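Local coordinates for glutathione peroxidase-like protein (Trypanosoma brucei, PDB 3DWV) that probably reduces hydroperoxides as a peroxidase of the glutathione peroxidase family that depends on tryparedoxin, here in its oxidized, disulfide form, at residues A[24-29]-A[39-44]; A[47-52]-A[153-158]. The protein carries 1 engineered substitution. All blocks are in the same frame, centred on the assembly; numbering follows the deposited sequence.

Contact 1 of 2, residues A[24-29]-A[39-44]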
# COMPACT_ATOMS: atom_id res chain seq x y z
N SER A 24 4.45 -1.49 -17.30
CA SER A 24 5.39 -0.38 -17.21
C SER A 24 4.93 0.68 -16.20
O SER A 24 5.62 1.66 -15.98
CB SER A 24 5.56 0.28 -18.58
OG SER A 24 4.36 0.93 -18.97
N SER A 25 3.73 0.46 -15.63
CA SER A 25 3.26 1.34 -14.56
C SER A 25 2.13 0.68 -13.78
O SER A 25 1.59 -0.31 -14.26
CB SER A 25 2.78 2.70 -15.07
OG SER A 25 1.45 2.71 -15.50
N ILE A 26 1.78 1.25 -12.62
CA ILE A 26 0.64 0.64 -11.89
C ILE A 26 -0.66 0.72 -12.65
O ILE A 26 -1.64 0.01 -12.39
CB ILE A 26 0.46 1.35 -10.53
CG1 ILE A 26 0.10 2.84 -10.66
CG2 ILE A 26 1.68 1.14 -9.65
CD1 ILE A 26 -0.35 3.45 -9.35
N PHE A 27 -0.75 1.64 -13.60
CA PHE A 27 -2.04 1.93 -14.27
C PHE A 27 -2.39 0.83 -15.25
O PHE A 27 -3.44 0.90 -15.90
CB PHE A 27 -1.99 3.31 -14.97
CG PHE A 27 -1.69 4.42 -13.96
CD1 PHE A 27 -2.56 4.67 -12.92
CD2 PHE A 27 -0.53 5.18 -14.07
CE1 PHE A 27 -2.29 5.68 -12.00
CE2 PHE A 27 -0.26 6.19 -13.18
CZ PHE A 27 -1.14 6.42 -12.14
N ASP A 28 -1.51 -0.15 -15.38
CA ASP A 28 -1.77 -1.33 -16.21
C ASP A 28 -2.63 -2.37 -15.46
O ASP A 28 -2.88 -3.42 -16.06
CB ASP A 28 -0.47 -1.98 -16.70
CG ASP A 28 0.28 -1.21 -17.77
OD1 ASP A 28 -0.36 -0.64 -18.67
OD2 ASP A 28 1.53 -1.20 -17.73
N PHE A 29 -3.00 -2.10 -14.20
CA PHE A 29 -3.59 -3.10 -13.32
C PHE A 29 -5.00 -2.76 -12.90
O PHE A 29 -5.33 -1.57 -12.78
CB PHE A 29 -2.67 -3.32 -12.08
CG PHE A 29 -1.29 -3.79 -12.50
CD1 PHE A 29 -1.05 -5.15 -12.63
CD2 PHE A 29 -0.23 -2.92 -12.78
CE1 PHE A 29 0.18 -5.64 -13.03
CE2 PHE A 29 1.01 -3.38 -13.19
CZ PHE A 29 1.23 -4.77 -13.34
N TYR A 39 -12.32 0.89 -9.97
CA TYR A 39 -11.79 2.16 -9.44
C TYR A 39 -10.91 2.84 -10.48
O TYR A 39 -10.00 2.21 -11.01
CB TYR A 39 -11.05 1.92 -8.13
CG TYR A 39 -10.45 3.15 -7.51
CD1 TYR A 39 -11.23 4.02 -6.73
CD2 TYR A 39 -9.10 3.45 -7.66
CE1 TYR A 39 -10.68 5.15 -6.16
CE2 TYR A 39 -8.56 4.59 -7.08
CZ TYR A 39 -9.33 5.43 -6.34
OH TYR A 39 -8.78 6.56 -5.77
N ASN A 40 -11.19 4.10 -10.79
CA ASN A 40 -10.40 4.93 -11.68
C ASN A 40 -9.04 5.28 -11.06
O ASN A 40 -8.85 6.34 -10.46
CB ASN A 40 -11.14 6.22 -12.06
CG ASN A 40 -10.55 6.94 -13.26
OD1 ASN A 40 -11.06 7.96 -13.73
ND2 ASN A 40 -9.47 6.40 -13.80
N LEU A 41 -8.11 4.35 -11.23
CA LEU A 41 -6.75 4.49 -10.72
C LEU A 41 -6.00 5.52 -11.56
O LEU A 41 -5.17 6.31 -11.14
CB LEU A 41 -6.04 3.15 -10.78
CG LEU A 41 -4.69 2.98 -10.10
CD1 LEU A 41 -4.88 3.04 -8.59
CD2 LEU A 41 -4.04 1.66 -10.47
N VAL A 42 -6.28 5.54 -12.88
CA VAL A 42 -5.51 6.47 -13.70
C VAL A 42 -5.81 7.92 -13.35
O VAL A 42 -5.06 8.85 -13.76
CB VAL A 42 -5.78 6.18 -15.18
CG1 VAL A 42 -7.08 6.85 -15.58
CG2 VAL A 42 -4.63 6.64 -16.08
N GLN A 43 -6.87 8.20 -12.58
CA GLN A 43 -7.13 9.59 -12.16
C GLN A 43 -5.91 10.17 -11.44
O GLN A 43 -5.64 11.36 -11.53
CB GLN A 43 -8.36 9.71 -11.28
CG GLN A 43 -8.19 9.31 -9.81
CD GLN A 43 -9.51 9.39 -9.06
OE1 GLN A 43 -9.99 10.46 -8.66
NE2 GLN A 43 -10.16 8.24 -8.86
N HIS A 44 -5.16 9.29 -10.76
CA HIS A 44 -3.99 9.68 -10.01
C HIS A 44 -2.74 9.84 -10.84
O HIS A 44 -1.73 10.27 -10.27
CB HIS A 44 -3.75 8.67 -8.86
CG HIS A 44 -4.97 8.53 -7.99
ND1 HIS A 44 -5.53 9.59 -7.29
CD2 HIS A 44 -5.76 7.46 -7.74
CE1 HIS A 44 -6.60 9.15 -6.63
NE2 HIS A 44 -6.76 7.86 -6.89
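Phe27 reaches from one short 3-10 turn to the next and brings its CD1-CE1 side up to the backbone of Leu41 and Val42. From CB, CG lies anti to the carbonyl carbon (chi1 -59°), which sends the ring across to 39-44. Phe27 CD1 comes first, 3.5 Å from Val42 CA and 3.9 Å from Leu41 CG. Next along the ring, Phe27 CE1 approaches Leu41 O at 3.1 Å; the oxygen sits at the ring edge, near its plane, where the aromatic hydrogens carry slight positive charge, and it also accepts the backbone N-H of His44. Phe27 CZ ends the run, 4.0 Å from His44 C. One ring face is occupied from within its own segment by Ile26 CG1.

Both segments belong to the loop region that precedes strand 49-54 of this thioredoxin-like domain, and no hydrogen bond joins them. An ST turn, Ser25 OG accepting from Phe27 N at 3.1 Å, spans the start of the 26-28 3-10 turn. Leu41, buried, points its CB toward 24-29; Leu41 CD2 stands 3.5 Å from Ile26 O and 4.3 Å from Ile26 CD1. Leu41 also touches Leu83 of strand 81-86, and Ile26 touches Leu129 of helix 128-136.

Contact 2 of 2, residues A[47-52]-A[153-158]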
# COMPACT_ATOMS: atom_id res chain seq x y z
N SER A 47 0.72 12.78 -10.73
CA SER A 47 1.06 13.18 -9.39
C SER A 47 1.55 11.94 -8.66
O SER A 47 1.08 10.86 -9.00
CB SER A 47 -0.16 13.71 -8.65
OG SER A 47 -0.45 15.02 -9.11
N PRO A 48 2.44 12.07 -7.69
CA PRO A 48 2.90 10.87 -6.98
C PRO A 48 1.83 10.35 -6.03
O PRO A 48 0.84 11.02 -5.75
CB PRO A 48 4.14 11.37 -6.22
CG PRO A 48 3.93 12.85 -6.06
CD PRO A 48 3.08 13.30 -7.22
N LEU A 49 2.04 9.12 -5.54
CA LEU A 49 1.11 8.56 -4.59
C LEU A 49 1.86 7.52 -3.75
O LEU A 49 2.94 7.07 -4.13
CB LEU A 49 -0.15 8.01 -5.24
CG LEU A 49 -0.05 6.85 -6.23
CD1 LEU A 49 -1.36 6.06 -6.21
CD2 LEU A 49 0.25 7.30 -7.67
N LEU A 50 1.26 7.15 -2.62
CA LEU A 50 1.79 6.11 -1.76
C LEU A 50 0.76 4.99 -1.64
O LEU A 50 -0.39 5.36 -1.36
CB LEU A 50 1.99 6.63 -0.34
CG LEU A 50 3.36 7.01 0.17
CD1 LEU A 50 3.23 7.40 1.64
CD2 LEU A 50 4.39 5.92 -0.05
N ILE A 51 1.20 3.74 -1.86
CA ILE A 51 0.25 2.62 -1.77
C ILE A 51 0.66 1.71 -0.62
O ILE A 51 1.73 1.10 -0.63
CB ILE A 51 0.15 1.83 -3.07
CG1 ILE A 51 -0.23 2.75 -4.25
CG2 ILE A 51 -0.83 0.67 -2.90
CD1 ILE A 51 -0.26 1.98 -5.59
N TYR A 52 -0.26 1.69 0.36
CA TYR A 52 -0.10 0.83 1.51
C TYR A 52 -0.94 -0.44 1.51
O TYR A 52 -2.08 -0.36 1.03
CB TYR A 52 -0.54 1.61 2.74
CG TYR A 52 0.34 2.71 3.26
CD1 TYR A 52 0.28 4.00 2.76
CD2 TYR A 52 1.23 2.45 4.30
CE1 TYR A 52 1.11 5.01 3.27
CE2 TYR A 52 2.03 3.45 4.82
CZ TYR A 52 1.98 4.72 4.31
OH TYR A 52 2.79 5.71 4.83
N PHE A 153 4.55 1.51 -1.01
CA PHE A 153 5.31 1.79 -2.20
C PHE A 153 5.05 3.24 -2.62
O PHE A 153 3.90 3.65 -2.74
CB PHE A 153 4.94 0.88 -3.38
CG PHE A 153 5.25 -0.59 -3.06
CD1 PHE A 153 4.33 -1.38 -2.36
CD2 PHE A 153 6.48 -1.11 -3.49
CE1 PHE A 153 4.68 -2.70 -2.12
CE2 PHE A 153 6.81 -2.42 -3.21
CZ PHE A 153 5.91 -3.19 -2.50
N LEU A 154 6.14 3.98 -2.82
CA LEU A 154 6.05 5.31 -3.42
C LEU A 154 6.08 5.21 -4.95
O LEU A 154 6.97 4.57 -5.52
CB LEU A 154 7.19 6.18 -2.94
CG LEU A 154 7.16 7.64 -3.33
CD1 LEU A 154 5.97 8.44 -2.82
CD2 LEU A 154 8.44 8.30 -2.78
N ILE A 155 5.08 5.82 -5.56
CA ILE A 155 4.85 5.76 -7.00
C ILE A 155 5.13 7.14 -7.61
O ILE A 155 4.65 8.16 -7.05
CB ILE A 155 3.39 5.38 -7.25
CG1 ILE A 155 2.92 4.16 -6.42
CG2 ILE A 155 3.16 5.22 -8.74
CD1 ILE A 155 3.76 2.90 -6.60
N ASP A 156 5.86 7.23 -8.71
CA ASP A 156 6.15 8.56 -9.30
C ASP A 156 5.00 9.07 -10.17
O ASP A 156 3.95 8.44 -10.26
CB ASP A 156 7.51 8.53 -9.98
CG ASP A 156 7.59 7.78 -11.28
OD1 ASP A 156 6.53 7.41 -11.82
OD2 ASP A 156 8.70 7.51 -11.84
N ARG A 157 5.19 10.23 -10.81
CA ARG A 157 4.27 10.90 -11.69
C ARG A 157 3.83 10.05 -12.88
O ARG A 157 2.72 10.31 -13.38
CB ARG A 157 4.84 12.22 -12.27
CG ARG A 157 5.66 13.08 -11.33
CD ARG A 157 6.02 14.47 -11.86
NE ARG A 157 7.26 15.06 -11.41
CZ ARG A 157 7.58 16.25 -10.93
NH1 ARG A 157 6.68 17.22 -10.77
NH2 ARG A 157 8.85 16.55 -10.58
N ASP A 158 4.63 9.09 -13.31
CA ASP A 158 4.40 8.16 -14.40
C ASP A 158 3.78 6.82 -13.96
O ASP A 158 3.61 5.91 -14.80
CB ASP A 158 5.70 7.80 -15.14
CG ASP A 158 6.37 9.01 -15.75
OD1 ASP A 158 5.64 9.82 -16.35
OD2 ASP A 158 7.61 9.14 -15.61
O HOH W 1 0.98 8.92 -10.83
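Leu49 and Ile51 pair with Ile155 and Phe153 through four backbone hydrogen bonds, an antiparallel ladder; the N-to-C directions of 49-52 and 153-155 make an angle of 153°. Ile155 N donates to Leu49 O at 2.9 Å, and Ile51 N to Phe153 O at 2.8 Å; each pair is closed by the reciprocal bond. Between them Leu50 and Leu154 form a non-hydrogen-bonded pair, where Leu50 CA makes a CA-H...O contact with Phe153 O at 3.4 Å.

Beyond the last direct bond a water lies 2.7 Å from Ser47 O and 3.1 Å from Asp156 O, placed to donate to either; with more acceptors than protons in reach, it need not serve both at once. Asp156 OD1 accepts from Asp158 N in an Asx turn and also from Val160 N.

Apolar contacts line both faces. Leu49 holds CG between its backbone N and carbonyl carbon (chi1 62°), bringing Leu49 CD2 to 3.7 Å from Ile155 CB; Ile51 CD1 meets Ile155 CG1 at 3.9 Å. On the other face, Leu50 CD2 lies 4.0 Å from Leu154 CB.

These are the inner strands of the thioredoxin-like fold's four-stranded mixed sheet, flanked by 81-86 and 161-165. Helix 128-136 packs on Ile51 and Phe153, helix 171-181 on Leu154 across the sheet.

In the fold
Contact 1 closes before contact 2 opens along the chain, yet their centres are only 11 Å apart and the two touch. Ile26 is the main join: Ile26 CD1 lies 4.0 Å from both Ile51 CD1 and Ile155 CG2, so Ile26 packs on the sheet face that carries Leu49, Ile51 and Ile155. A second join is in the turn after strand 152-155, where a backbone hydrogen bond links Ile26 and Gly159; Ser25 also comes near Asp158 there, though Asp158 has two conformers and the detail is doubtful. Neither contact includes the disulfide-bonded Cys58 and Cys106, the former the predicted active-site residue; strand 49-54, however, leads toward Cys58 a few residues later.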